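Local coordinates for SRPBCC family protein (PDB 3F08), which is of unknown function but probably binds a small hydrophobic or polyketide-like ligand, as do relatives in the Bet v 1-like clan, at residues Q16-I21 against E61-K66; Y70-M75 against V101-T106; Y84-Q89 against G123-G128. The protein carries 5 engineered substitutions. All coordinates share one frame; numbering follows the deposited sequence.

How the contacts relate
All three contacts meet one antiparallel sheet of the helix-grip fold. Contact 1 joins the short helix 14-21 to the end of strand 55-64; contact 2 bridges strands 69-74 and 99-109; contact 3 sets the long helix 114-137 against strand 81-92, which lies between those two. The centres of contacts 2 and 3 are about 6 Å apart; their segments cross along the chain, and they touch, for example through T71 OG1 and T87 OG1. Contact 1 closes before either opens, its centre about 12 Å from contact 2 and 14 Å from contact 3. It forms part of the interface with the second subunit, which touches neither of the others. Contacts 1 and 3 tie the two helices to the sheet, and contact 2 spans it.

Contact 1: Q16-I21 against E61-K66; sequences QVWQLI and EVFNDK. Engineered in segment 61-66: D65 (natural residue Glu).
W18 of helix 14-21 meets F63 near the end of strand 55-64 and D65 just beyond it, fastening the short helix to the curved sheet of the helix-grip fold. The polar half of the contact is one hydrogen bond: W18 NE1 donates to D65 OD1 at 2.9 Å, with an N-H...O angle of 172° and the oxygen at the indole edge, close to the ring plane. The donor side is thus nearly ideal, but the acceptor side is not, because NE1 comes from above the carboxylate plane. D65 is an engineered residue, glutamate in the natural sequence.

The apolar half involves the benzo part of the same indole, at CZ2. W18 CZ2 rests 3.7 Å from F63 CE2. The centroids of the W18 six-membered ring and the F63 ring are 5.8 Å apart and their planes 40° apart, an oblique pair that is neither stacked nor edge-to-face. Both approaches depend on the extended first torsion of W18 (chi1 180°), which carries the indole straight out from the helix.

Farther out, R44 of the second subunit makes a cation-pi contact with W18, and residues 62-64 pair antiparallel with a strand of that subunit, extending the sheet across the interface. E61 and V62 both face T71 in a classic beta bulge. The carboxylate itself is held from its other oxygen: K66 NZ makes a salt bridge to D65, its hydrogen bond using the anti lone pair of OD2, 2.8 Å away.

Contact 2: Y70-M75 against V101-T106; sequences YTYSIM and VEWSGT
Y72 and W103 meet because their first torsions bring both rings together across the intervening strand 81-92. In Y72, chi1 of 63° puts CG in the cramped site between backbone N and carbonyl carbon; in W103, chi1 of -156° extends the indole away from N. The side chains then cross at about a right angle, and the phenol hydroxyl arrives at the indole edge, near the ring plane. Y72 OH is 3.4 Å from W103 NE1, a weak hydrogen bond by both its length and its N-H...O angle of 135°. Y72 OH is also 3.4 Å from W103 CZ2, so it sits beside the N-H rather than straight ahead of it, in keeping with the low angle.

From strand 81-92, S86 OG makes further weak hydrogen bonds to both Y72 OH and W103 NE1, so neither polar group relies on the other alone. R46 makes a cation-pi contact with Y72. Buried aromatic groups reaching across an intervening strand on the helix-facing side are consistent with the concave surface of a Bet v 1-like helix-grip fold, the side that in relatives forms the ligand pocket; no ligand is assigned here.

Contact 3: Y84-Q89 against G123-G128; sequences YLSTIQ and GIYSDG
Y84 and Y125 approach from opposite directions, one from strand 81-92 and the other from helix 114-137, and meet through their hydroxyls. Y84 OH and Y125 OH are 2.6 Å apart, a short hydrogen bond in which either could be the donor. The meeting is unequal for the two rings. Y84 OH sits at the edge of the Y125 ring, near its plane and 3.3 Å from Y125 CE1, whereas Y125 OH lies obliquely to the Y84 ring. Contact between the rings themselves is slight: Y84 CZ and Y125 CZ stay 4.5 Å apart.

S86, two residues further along the strand and on the same face as Y84, supplies a second partner. Its OG is 2.9 Å from Y125 OH, a distance suited to a hydrogen bond, but the serine proton has another acceptor within reach, the carbonyl oxygen of S104, so whether that proton goes to Y125 OH is not settled. The intervening L85 points away from the helix.

Torsions account for the reach from the helix. Y125 has chi1 -61°, which sets CG opposite its carbonyl carbon and sends the ring from the helix to the sheet, while Y84 takes an extended first torsion (chi1 -172°) toward the helix. The Y125 ring is also stacked with that of W103 and touches T4 and T6 of strand 3-10, so its rotation is restrained by packing as well as by the hydroxyl pair. A long C-terminal helix anchored in this way over the concave side of an antiparallel sheet is the hallmark of the helix-grip fold of the Bet v 1-like clan.

Contact 1: Q16-I21 against E61-K66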
ATOM      1  N   GLN B  16       2.622   3.377  18.192  1.00 14.01           N
ATOM      2  CA  GLN B  16       1.504   4.322  18.252  1.00 14.44           C
ATOM      3  C   GLN B  16       1.534   5.231  17.031  1.00 14.19           C
ATOM      4  O   GLN B  16       0.535   5.402  16.353  1.00 14.36           O
ATOM      5  CB  GLN B  16       1.590   5.224  19.484  1.00 15.67           C
ATOM      6  CG  GLN B  16       1.636   4.543  20.830  1.00 21.81           C
ATOM      7  CD  GLN B  16       1.855   5.559  21.949  1.00 26.82           C
ATOM      8  OE1 GLN B  16       0.979   6.385  22.235  1.00 30.42           O
ATOM      9  NE2 GLN B  16       3.030   5.516  22.572  1.00 23.71           N
ATOM     10  N   VAL B  17       2.695   5.821  16.769  1.00 12.98           N
ATOM     11  CA  VAL B  17       2.840   6.727  15.644  1.00 13.64           C
ATOM     12  C   VAL B  17       2.538   6.078  14.298  1.00 13.81           C
ATOM     13  O   VAL B  17       1.794   6.641  13.495  1.00 12.81           O
ATOM     14  CB  VAL B  17       4.254   7.329  15.593  1.00 13.26           C
ATOM     15  CG1 VAL B  17       4.358   8.306  14.413  1.00 10.99           C
ATOM     16  CG2 VAL B  17       4.555   8.035  16.913  1.00 10.99           C
ATOM     17  N   TRP B  18       3.121   4.909  14.038  1.00 13.52           N
ATOM     18  CA  TRP B  18       2.867   4.234  12.771  1.00 14.75           C
ATOM     19  C   TRP B  18       1.404   3.784  12.695  1.00 14.12           C
ATOM     20  O   TRP B  18       0.809   3.769  11.620  1.00 15.63           O
ATOM     21  CB  TRP B  18       3.808   3.041  12.584  1.00 13.31           C
ATOM     22  CG  TRP B  18       3.573   2.319  11.282  1.00 13.48           C
ATOM     23  CD1 TRP B  18       3.058   1.064  11.118  1.00 14.09           C
ATOM     24  CD2 TRP B  18       3.806   2.834   9.957  1.00 12.50           C
ATOM     25  NE1 TRP B  18       2.953   0.765   9.772  1.00 15.52           N
ATOM     26  CE2 TRP B  18       3.405   1.832   9.041  1.00 12.33           C
ATOM     27  CE3 TRP B  18       4.311   4.041   9.459  1.00 11.80           C
ATOM     28  CZ2 TRP B  18       3.498   2.003   7.649  1.00 11.99           C
ATOM     29  CZ3 TRP B  18       4.403   4.213   8.064  1.00 12.95           C
ATOM     30  CH2 TRP B  18       3.995   3.193   7.182  1.00 10.93           C
ATOM     31  N   GLN B  19       0.818   3.431  13.836  1.00 15.28           N
ATOM     32  CA  GLN B  19      -0.583   3.018  13.854  1.00 16.75           C
ATOM     33  C   GLN B  19      -1.417   4.194  13.360  1.00 16.31           C
ATOM     34  O   GLN B  19      -2.330   4.035  12.555  1.00 17.16           O
ATOM     35  CB  GLN B  19      -1.039   2.668  15.274  1.00 18.26           C
ATOM     36  CG  GLN B  19      -1.643   1.272  15.436  1.00 24.55           C
ATOM     37  CD  GLN B  19      -2.706   0.935  14.400  1.00 25.15           C
ATOM     38  OE1 GLN B  19      -3.794   1.520  14.376  1.00 25.78           O
ATOM     39  NE2 GLN B  19      -2.391  -0.018  13.537  1.00 28.87           N
ATOM     40  N   LEU B  20      -1.079   5.378  13.858  1.00 16.52           N
ATOM     41  CA  LEU B  20      -1.769   6.617  13.518  1.00 15.61           C
ATOM     42  C   LEU B  20      -1.540   7.076  12.075  1.00 14.89           C
ATOM     43  O   LEU B  20      -2.499   7.332  11.341  1.00 13.56           O
ATOM     44  CB  LEU B  20      -1.311   7.730  14.471  1.00 15.65           C
ATOM     45  CG  LEU B  20      -2.221   8.900  14.874  1.00 20.03           C
ATOM     46  CD1 LEU B  20      -1.492  10.208  14.681  1.00 17.18           C
ATOM     47  CD2 LEU B  20      -3.501   8.886  14.076  1.00 19.80           C
ATOM     48  N   ILE B  21      -0.278   7.164  11.662  1.00 12.68           N
ATOM     49  CA  ILE B  21       0.040   7.673  10.330  1.00 13.65           C
ATOM     50  C   ILE B  21       0.341   6.678   9.207  1.00 13.70           C
ATOM     51  O   ILE B  21       0.446   7.075   8.053  1.00 14.53           O
ATOM     52  CB  ILE B  21       1.220   8.663  10.412  1.00 12.67           C
ATOM     53  CG1 ILE B  21       2.533   7.909  10.655  1.00 12.94           C
ATOM     54  CG2 ILE B  21       0.992   9.631  11.574  1.00 11.83           C
ATOM     55  CD1 ILE B  21       3.765   8.793  10.601  1.00 12.11           C
ATOM     56  N   GLU B  61       3.359   4.794  -3.941  1.00 12.69           N
ATOM     57  CA  GLU B  61       4.450   4.206  -4.719  1.00 13.28           C
ATOM     58  C   GLU B  61       5.083   3.006  -4.023  1.00 14.83           C
ATOM     59  O   GLU B  61       5.348   1.980  -4.654  1.00 12.92           O
ATOM     60  CB  GLU B  61       5.538   5.247  -4.992  1.00 13.46           C
ATOM     61  CG  GLU B  61       5.122   6.418  -5.877  1.00 14.37           C
ATOM     62  CD  GLU B  61       4.837   6.010  -7.313  1.00 18.24           C
ATOM     63  OE1 GLU B  61       5.287   4.919  -7.729  1.00 18.83           O
ATOM     64  OE2 GLU B  61       4.172   6.789  -8.032  1.00 18.06           O
ATOM     65  N   VAL B  62       5.347   3.154  -2.728  1.00 14.65           N
ATOM     66  CA  VAL B  62       5.944   2.093  -1.935  1.00 13.71           C
ATOM     67  C   VAL B  62       5.320   2.090  -0.551  1.00 13.67           C
ATOM     68  O   VAL B  62       4.948   3.137  -0.015  1.00 14.15           O
ATOM     69  CB  VAL B  62       7.481   2.286  -1.750  1.00 14.28           C
ATOM     70  CG1 VAL B  62       8.082   1.039  -1.122  1.00 12.48           C
ATOM     71  CG2 VAL B  62       8.164   2.575  -3.094  1.00 13.84           C
ATOM     72  N   PHE B  63       5.206   0.905   0.026  1.00 12.65           N
ATOM     73  CA  PHE B  63       4.677   0.757   1.366  1.00 12.11           C
ATOM     74  C   PHE B  63       5.390  -0.415   2.016  1.00 12.46           C
ATOM     75  O   PHE B  63       5.577  -1.461   1.390  1.00 12.67           O
ATOM     76  CB  PHE B  63       3.166   0.503   1.336  1.00 14.36           C
ATOM     77  CG  PHE B  63       2.573   0.210   2.687  1.00 12.09           C
ATOM     78  CD1 PHE B  63       2.593  -1.084   3.211  1.00 14.37           C
ATOM     79  CD2 PHE B  63       2.015   1.234   3.451  1.00 14.33           C
ATOM     80  CE1 PHE B  63       2.059  -1.357   4.489  1.00 13.58           C
ATOM     81  CE2 PHE B  63       1.481   0.980   4.722  1.00 14.28           C
ATOM     82  CZ  PHE B  63       1.503  -0.318   5.241  1.00 13.78           C
ATOM     83  N   ASN B  64       5.806  -0.233   3.264  1.00 12.81           N
ATOM     84  CA  ASN B  64       6.483  -1.292   3.997  1.00 14.00           C
ATOM     85  C   ASN B  64       6.051  -1.155   5.444  1.00 14.27           C
ATOM     86  O   ASN B  64       6.482  -0.234   6.141  1.00 12.89           O
ATOM     87  CB  ASN B  64       8.003  -1.162   3.871  1.00 15.20           C
ATOM     88  CG  ASN B  64       8.727  -2.426   4.298  1.00 17.99           C
ATOM     89  OD1 ASN B  64       9.626  -2.904   3.606  1.00 21.68           O
ATOM     90  ND2 ASN B  64       8.337  -2.975   5.439  1.00 16.47           N
ATOM     91  N   ASP B  65       5.188  -2.068   5.885  1.00 14.32           N
ATOM     92  CA  ASP B  65       4.656  -2.024   7.246  1.00 16.04           C
ATOM     93  C   ASP B  65       5.701  -2.167   8.348  1.00 16.57           C
ATOM     94  O   ASP B  65       5.724  -1.380   9.293  1.00 16.25           O
ATOM     95  CB  ASP B  65       3.572  -3.097   7.433  1.00 16.69           C
ATOM     96  CG  ASP B  65       2.762  -2.896   8.708  1.00 19.10           C
ATOM     97  OD1 ASP B  65       2.098  -1.842   8.840  1.00 19.36           O
ATOM     98  OD2 ASP B  65       2.785  -3.791   9.580  1.00 20.04           O
ATOM     99  N   LYS B  66       6.567  -3.165   8.233  1.00 17.16           N
ATOM    100  CA  LYS B  66       7.571  -3.382   9.264  1.00 19.31           C
ATOM    101  C   LYS B  66       8.697  -2.349   9.289  1.00 18.56           C
ATOM    102  O   LYS B  66       9.281  -2.111  10.339  1.00 17.57           O
ATOM    103  CB  LYS B  66       8.134  -4.801   9.152  1.00 22.05           C
ATOM    104  CG  LYS B  66       7.059  -5.875   9.326  1.00 26.75           C
ATOM    105  CD  LYS B  66       6.336  -5.733  10.666  1.00 29.59           C
ATOM    106  CE  LYS B  66       5.157  -6.708  10.803  1.00 32.78           C
ATOM    107  NZ  LYS B  66       3.960  -6.332   9.976  1.00 31.14           N
TER

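Contact 2: Y70-M75 against V101-T106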
ATOM      1  N   TYR B  70       6.056   4.863   3.876  1.00 11.63           N
ATOM      2  CA  TYR B  70       5.352   4.770   2.611  1.00 12.18           C
ATOM      3  C   TYR B  70       5.839   5.931   1.771  1.00 12.62           C
ATOM      4  O   TYR B  70       6.256   6.964   2.300  1.00  8.64           O
ATOM      5  CB  TYR B  70       3.814   4.739   2.761  1.00 13.47           C
ATOM      6  CG  TYR B  70       3.095   5.979   3.244  1.00 15.25           C
ATOM      7  CD1 TYR B  70       2.947   7.105   2.429  1.00 13.83           C
ATOM      8  CD2 TYR B  70       2.470   5.983   4.487  1.00 14.67           C
ATOM      9  CE1 TYR B  70       2.180   8.208   2.852  1.00 16.50           C
ATOM     10  CE2 TYR B  70       1.714   7.059   4.915  1.00 14.68           C
ATOM     11  CZ  TYR B  70       1.567   8.167   4.100  1.00 14.99           C
ATOM     12  OH  TYR B  70       0.797   9.214   4.547  1.00 17.59           O
ATOM     13  N   THR B  71       5.840   5.723   0.462  1.00 12.71           N
ATOM     14  CA  THR B  71       6.316   6.716  -0.478  1.00 13.05           C
ATOM     15  C   THR B  71       5.193   7.008  -1.445  1.00 13.31           C
ATOM     16  O   THR B  71       4.518   6.094  -1.913  1.00 14.35           O
ATOM     17  CB  THR B  71       7.535   6.176  -1.256  1.00 14.21           C
ATOM     18  OG1 THR B  71       8.569   5.827  -0.326  1.00 12.66           O
ATOM     19  CG2 THR B  71       8.061   7.216  -2.255  1.00 12.92           C
ATOM     20  N   TYR B  72       4.994   8.282  -1.745  1.00 11.71           N
ATOM     21  CA  TYR B  72       3.936   8.659  -2.653  1.00 13.08           C
ATOM     22  C   TYR B  72       4.388   9.715  -3.639  1.00 13.98           C
ATOM     23  O   TYR B  72       5.388  10.411  -3.423  1.00 11.87           O
ATOM     24  CB  TYR B  72       2.733   9.165  -1.862  1.00 12.31           C
ATOM     25  CG  TYR B  72       3.005  10.415  -1.058  1.00 12.33           C
ATOM     26  CD1 TYR B  72       2.800  11.681  -1.604  1.00 11.55           C
ATOM     27  CD2 TYR B  72       3.440  10.331   0.263  1.00 10.45           C
ATOM     28  CE1 TYR B  72       3.015  12.839  -0.847  1.00 11.95           C
ATOM     29  CE2 TYR B  72       3.661  11.478   1.029  1.00 12.35           C
ATOM     30  CZ  TYR B  72       3.444  12.729   0.468  1.00 10.97           C
ATOM     31  OH  TYR B  72       3.660  13.855   1.233  1.00 13.13           O
ATOM     32  N   SER B  73       3.641   9.820  -4.729  1.00 15.93           N
ATOM     33  CA  SER B  73       3.922  10.790  -5.767  1.00 17.19           C
ATOM     34  C   SER B  73       2.676  11.647  -5.903  1.00 20.25           C
ATOM     35  O   SER B  73       1.618  11.299  -5.387  1.00 21.07           O
ATOM     36  CB  SER B  73       4.245  10.074  -7.088  1.00 16.24           C
ATOM     37  OG  SER B  73       3.199   9.201  -7.484  1.00 17.04           O
ATOM     38  N   ILE B  74       2.792  12.777  -6.581  1.00 26.57           N
ATOM     39  CA  ILE B  74       1.636  13.635  -6.747  1.00 30.80           C
ATOM     40  C   ILE B  74       1.078  13.538  -8.155  1.00 34.66           C
ATOM     41  O   ILE B  74       1.796  13.694  -9.139  1.00 34.32           O
ATOM     42  CB  ILE B  74       1.971  15.096  -6.399  1.00 32.07           C
ATOM     43  CG1 ILE B  74       1.922  15.278  -4.875  1.00 33.49           C
ATOM     44  CG2 ILE B  74       1.001  16.039  -7.097  1.00 33.10           C
ATOM     45  CD1 ILE B  74       2.207  16.689  -4.407  1.00 36.81           C
HETATM   46  N   MSE B  75      -0.219  13.272  -8.235  1.00 38.93           N
HETATM   47  CA  MSE B  75      -0.906  13.140  -9.510  1.00 43.24           C
HETATM   48  C   MSE B  75      -1.579  14.461  -9.886  1.00 41.10           C
HETATM   49  O   MSE B  75      -1.524  14.884 -11.042  1.00 41.31           O
HETATM   50  CB  MSE B  75      -1.939  12.019  -9.397  1.00 51.12           C
HETATM   51  CG  MSE B  75      -2.297  11.336 -10.701  1.00 61.84           C
HETATM   52 SE   MSE B  75      -2.672   9.462 -10.368  1.00 78.19          SE
HETATM   53  CE  MSE B  75      -0.987   8.690 -10.949  1.00 71.15           C
ATOM     54  N   VAL B 101      10.301  10.766  13.516  1.00 15.58           N
ATOM     55  CA  VAL B 101       9.570  10.756  12.270  1.00 15.93           C
ATOM     56  C   VAL B 101      10.287  11.633  11.258  1.00 17.21           C
ATOM     57  O   VAL B 101      10.553  12.807  11.508  1.00 15.84           O
ATOM     58  CB  VAL B 101       8.137  11.242  12.477  1.00 16.03           C
ATOM     59  CG1 VAL B 101       7.384  11.188  11.153  1.00 12.83           C
ATOM     60  CG2 VAL B 101       7.447  10.371  13.539  1.00 13.45           C
ATOM     61  N   GLU B 102      10.601  11.042  10.113  1.00 16.86           N
ATOM     62  CA  GLU B 102      11.321  11.733   9.056  1.00 18.22           C
ATOM     63  C   GLU B 102      10.451  11.836   7.808  1.00 16.77           C
ATOM     64  O   GLU B 102       9.876  10.843   7.351  1.00 15.85           O
ATOM     65  CB  GLU B 102      12.603  10.951   8.759  1.00 21.63           C
ATOM     66  CG  GLU B 102      13.634  11.663   7.926  1.00 29.15           C
ATOM     67  CD  GLU B 102      14.953  10.903   7.910  1.00 35.05           C
ATOM     68  OE1 GLU B 102      15.028   9.831   7.273  1.00 37.13           O
ATOM     69  OE2 GLU B 102      15.914  11.370   8.557  1.00 39.34           O
ATOM     70  N   TRP B 103      10.342  13.045   7.275  1.00 14.47           N
ATOM     71  CA  TRP B 103       9.549  13.299   6.076  1.00 14.91           C
ATOM     72  C   TRP B 103      10.508  13.903   5.059  1.00 15.21           C
ATOM     73  O   TRP B 103      11.125  14.933   5.323  1.00 14.77           O
ATOM     74  CB  TRP B 103       8.426  14.297   6.385  1.00 12.84           C
ATOM     75  CG  TRP B 103       7.257  14.209   5.456  1.00 14.47           C
ATOM     76  CD1 TRP B 103       7.254  13.736   4.175  1.00 14.53           C
ATOM     77  CD2 TRP B 103       5.911  14.624   5.734  1.00 16.61           C
ATOM     78  NE1 TRP B 103       5.991  13.831   3.639  1.00 15.41           N
ATOM     79  CE2 TRP B 103       5.150  14.373   4.573  1.00 14.34           C
ATOM     80  CE3 TRP B 103       5.279  15.192   6.851  1.00 16.29           C
ATOM     81  CZ2 TRP B 103       3.784  14.662   4.498  1.00 17.66           C
ATOM     82  CZ3 TRP B 103       3.920  15.481   6.776  1.00 18.46           C
ATOM     83  CH2 TRP B 103       3.188  15.216   5.603  1.00 18.19           C
ATOM     84  N   SER B 104      10.639  13.269   3.900  1.00 14.76           N
ATOM     85  CA  SER B 104      11.556  13.779   2.892  1.00 17.49           C
ATOM     86  C   SER B 104      10.972  13.738   1.483  1.00 17.62           C
ATOM     87  O   SER B 104      10.037  12.983   1.203  1.00 16.69           O
ATOM     88  CB  SER B 104      12.857  12.978   2.924  1.00 18.02           C
ATOM     89  OG  SER B 104      12.615  11.643   2.529  1.00 26.50           O
ATOM     90  N   GLY B 105      11.538  14.550   0.597  1.00 15.37           N
ATOM     91  CA  GLY B 105      11.053  14.576  -0.766  1.00 17.35           C
ATOM     92  C   GLY B 105      12.076  14.999  -1.799  1.00 18.22           C
ATOM     93  O   GLY B 105      13.044  15.709  -1.496  1.00 19.24           O
ATOM     94  N   THR B 106      11.860  14.529  -3.025  1.00 17.20           N
ATOM     95  CA  THR B 106      12.709  14.853  -4.162  1.00 15.86           C
ATOM     96  C   THR B 106      11.756  15.369  -5.231  1.00 16.24           C
ATOM     97  O   THR B 106      10.652  14.844  -5.402  1.00 14.26           O
ATOM     98  CB  THR B 106      13.465  13.617  -4.671  1.00 17.49           C
ATOM     99  OG1 THR B 106      12.530  12.598  -5.033  1.00 21.78           O
ATOM    100  CG2 THR B 106      14.380  13.076  -3.586  1.00 17.08           C
TER

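Contact 3: Y84-Q89 against G123-G128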
ATOM      1  N   TYR B  84       7.682  14.780  -8.462  1.00 18.89           N
ATOM      2  CA  TYR B  84       7.593  14.744  -7.009  1.00 19.06           C
ATOM      3  C   TYR B  84       7.454  13.351  -6.393  1.00 19.39           C
ATOM      4  O   TYR B  84       6.570  12.581  -6.767  1.00 19.35           O
ATOM      5  CB  TYR B  84       6.411  15.593  -6.560  1.00 18.34           C
ATOM      6  CG  TYR B  84       6.334  15.771  -5.065  1.00 19.59           C
ATOM      7  CD1 TYR B  84       7.121  16.715  -4.426  1.00 17.46           C
ATOM      8  CD2 TYR B  84       5.465  15.000  -4.290  1.00 18.51           C
ATOM      9  CE1 TYR B  84       7.048  16.902  -3.055  1.00 18.97           C
ATOM     10  CE2 TYR B  84       5.381  15.172  -2.914  1.00 17.77           C
ATOM     11  CZ  TYR B  84       6.177  16.132  -2.300  1.00 19.13           C
ATOM     12  OH  TYR B  84       6.102  16.343  -0.942  1.00 18.63           O
ATOM     13  N   LEU B  85       8.340  13.040  -5.453  1.00 18.30           N
ATOM     14  CA  LEU B  85       8.307  11.779  -4.722  1.00 18.41           C
ATOM     15  C   LEU B  85       8.522  12.153  -3.271  1.00 17.92           C
ATOM     16  O   LEU B  85       9.394  12.962  -2.971  1.00 18.76           O
ATOM     17  CB  LEU B  85       9.428  10.832  -5.143  1.00 19.32           C
ATOM     18  CG  LEU B  85       9.165   9.812  -6.245  1.00 23.09           C
ATOM     19  CD1 LEU B  85      10.351   8.853  -6.288  1.00 24.12           C
ATOM     20  CD2 LEU B  85       7.876   9.037  -5.983  1.00 20.29           C
ATOM     21  N   SER B  86       7.744  11.567  -2.370  1.00 16.25           N
ATOM     22  CA  SER B  86       7.880  11.880  -0.955  1.00 15.42           C
ATOM     23  C   SER B  86       7.776  10.627  -0.101  1.00 15.46           C
ATOM     24  O   SER B  86       6.992   9.729  -0.393  1.00 16.46           O
ATOM     25  CB  SER B  86       6.803  12.881  -0.532  1.00 13.75           C
ATOM     26  OG  SER B  86       6.980  13.290   0.814  1.00 12.05           O
ATOM     27  N   THR B  87       8.575  10.572   0.954  1.00 15.55           N
ATOM     28  CA  THR B  87       8.557   9.430   1.846  1.00 15.68           C
ATOM     29  C   THR B  87       8.451   9.892   3.291  1.00 15.38           C
ATOM     30  O   THR B  87       9.148  10.813   3.711  1.00 15.05           O
ATOM     31  CB  THR B  87       9.838   8.585   1.706  1.00 14.89           C
ATOM     32  OG1 THR B  87       9.922   8.057   0.378  1.00 16.56           O
ATOM     33  CG2 THR B  87       9.831   7.426   2.713  1.00 17.27           C
ATOM     34  N   ILE B  88       7.552   9.274   4.043  1.00 15.36           N
ATOM     35  CA  ILE B  88       7.423   9.594   5.449  1.00 14.15           C
ATOM     36  C   ILE B  88       7.759   8.292   6.154  1.00 14.34           C
ATOM     37  O   ILE B  88       7.258   7.227   5.784  1.00 13.99           O
ATOM     38  CB  ILE B  88       5.995  10.078   5.797  1.00 15.88           C
ATOM     39  CG1 ILE B  88       5.892  10.365   7.295  1.00 16.87           C
ATOM     40  CG2 ILE B  88       4.976   9.059   5.355  1.00 17.73           C
ATOM     41  CD1 ILE B  88       4.669  11.215   7.660  1.00 18.83           C
ATOM     42  N   GLN B  89       8.632   8.362   7.151  1.00 13.16           N
ATOM     43  CA  GLN B  89       9.037   7.161   7.860  1.00 14.24           C
ATOM     44  C   GLN B  89       9.099   7.364   9.361  1.00 13.74           C
ATOM     45  O   GLN B  89       9.459   8.435   9.841  1.00 13.93           O
ATOM     46  CB  GLN B  89      10.406   6.690   7.355  1.00 13.22           C
ATOM     47  CG  GLN B  89      10.924   5.444   8.067  1.00 16.16           C
ATOM     48  CD  GLN B  89      12.172   4.877   7.409  1.00 18.64           C
ATOM     49  OE1 GLN B  89      13.053   5.622   6.968  1.00 20.28           O
ATOM     50  NE2 GLN B  89      12.255   3.554   7.345  1.00 18.95           N
ATOM     51  N   GLY B 123       8.139  23.480   4.349  1.00 15.82           N
ATOM     52  CA  GLY B 123       7.106  24.086   5.173  1.00 16.25           C
ATOM     53  C   GLY B 123       5.921  23.150   5.349  1.00 16.06           C
ATOM     54  O   GLY B 123       5.307  23.093   6.412  1.00 19.07           O
ATOM     55  N   ILE B 124       5.594  22.413   4.298  1.00 16.65           N
ATOM     56  CA  ILE B 124       4.494  21.469   4.352  1.00 15.16           C
ATOM     57  C   ILE B 124       4.822  20.326   5.312  1.00 15.84           C
ATOM     58  O   ILE B 124       3.997  19.947   6.150  1.00 15.91           O
ATOM     59  CB  ILE B 124       4.197  20.904   2.955  1.00 16.33           C
ATOM     60  CG1 ILE B 124       3.715  22.032   2.043  1.00 17.70           C
ATOM     61  CG2 ILE B 124       3.129  19.799   3.042  1.00 16.95           C
ATOM     62  CD1 ILE B 124       3.458  21.593   0.606  1.00 16.17           C
ATOM     63  N   TYR B 125       6.029  19.783   5.201  1.00 13.84           N
ATOM     64  CA  TYR B 125       6.439  18.691   6.075  1.00 13.95           C
ATOM     65  C   TYR B 125       6.507  19.142   7.531  1.00 14.61           C
ATOM     66  O   TYR B 125       6.055  18.434   8.429  1.00 13.44           O
ATOM     67  CB  TYR B 125       7.815  18.161   5.668  1.00 11.83           C
ATOM     68  CG  TYR B 125       7.896  17.591   4.275  1.00 11.87           C
ATOM     69  CD1 TYR B 125       6.746  17.293   3.541  1.00 11.53           C
ATOM     70  CD2 TYR B 125       9.136  17.304   3.703  1.00  8.58           C
ATOM     71  CE1 TYR B 125       6.832  16.716   2.262  1.00 10.95           C
ATOM     72  CE2 TYR B 125       9.235  16.734   2.445  1.00 11.69           C
ATOM     73  CZ  TYR B 125       8.086  16.439   1.724  1.00 12.53           C
ATOM     74  OH  TYR B 125       8.205  15.855   0.477  1.00 12.24           O
ATOM     75  N   SER B 126       7.077  20.324   7.754  1.00 15.86           N
ATOM     76  CA  SER B 126       7.215  20.870   9.094  1.00 16.99           C
ATOM     77  C   SER B 126       5.875  21.154   9.770  1.00 17.06           C
ATOM     78  O   SER B 126       5.733  20.977  10.980  1.00 15.90           O
ATOM     79  CB  SER B 126       8.054  22.144   9.053  1.00 19.10           C
ATOM     80  OG  SER B 126       8.034  22.775  10.319  1.00 25.26           O
ATOM     81  N   ASP B 127       4.891  21.604   8.998  1.00 17.59           N
ATOM     82  CA  ASP B 127       3.569  21.875   9.560  1.00 18.04           C
ATOM     83  C   ASP B 127       2.898  20.566   9.929  1.00 16.64           C
ATOM     84  O   ASP B 127       2.238  20.463  10.964  1.00 16.47           O
ATOM     85  CB  ASP B 127       2.680  22.611   8.555  1.00 20.65           C
ATOM     86  CG  ASP B 127       3.004  24.082   8.459  1.00 25.01           C
ATOM     87  OD1 ASP B 127       3.642  24.612   9.396  1.00 25.58           O
ATOM     88  OD2 ASP B 127       2.599  24.709   7.455  1.00 26.70           O
ATOM     89  N   GLY B 128       3.067  19.567   9.066  1.00 16.72           N
ATOM     90  CA  GLY B 128       2.477  18.263   9.309  1.00 16.61           C
ATOM     91  C   GLY B 128       3.026  17.581  10.547  1.00 17.01           C
ATOM     92  O   GLY B 128       2.276  16.981  11.309  1.00 20.22           O
TER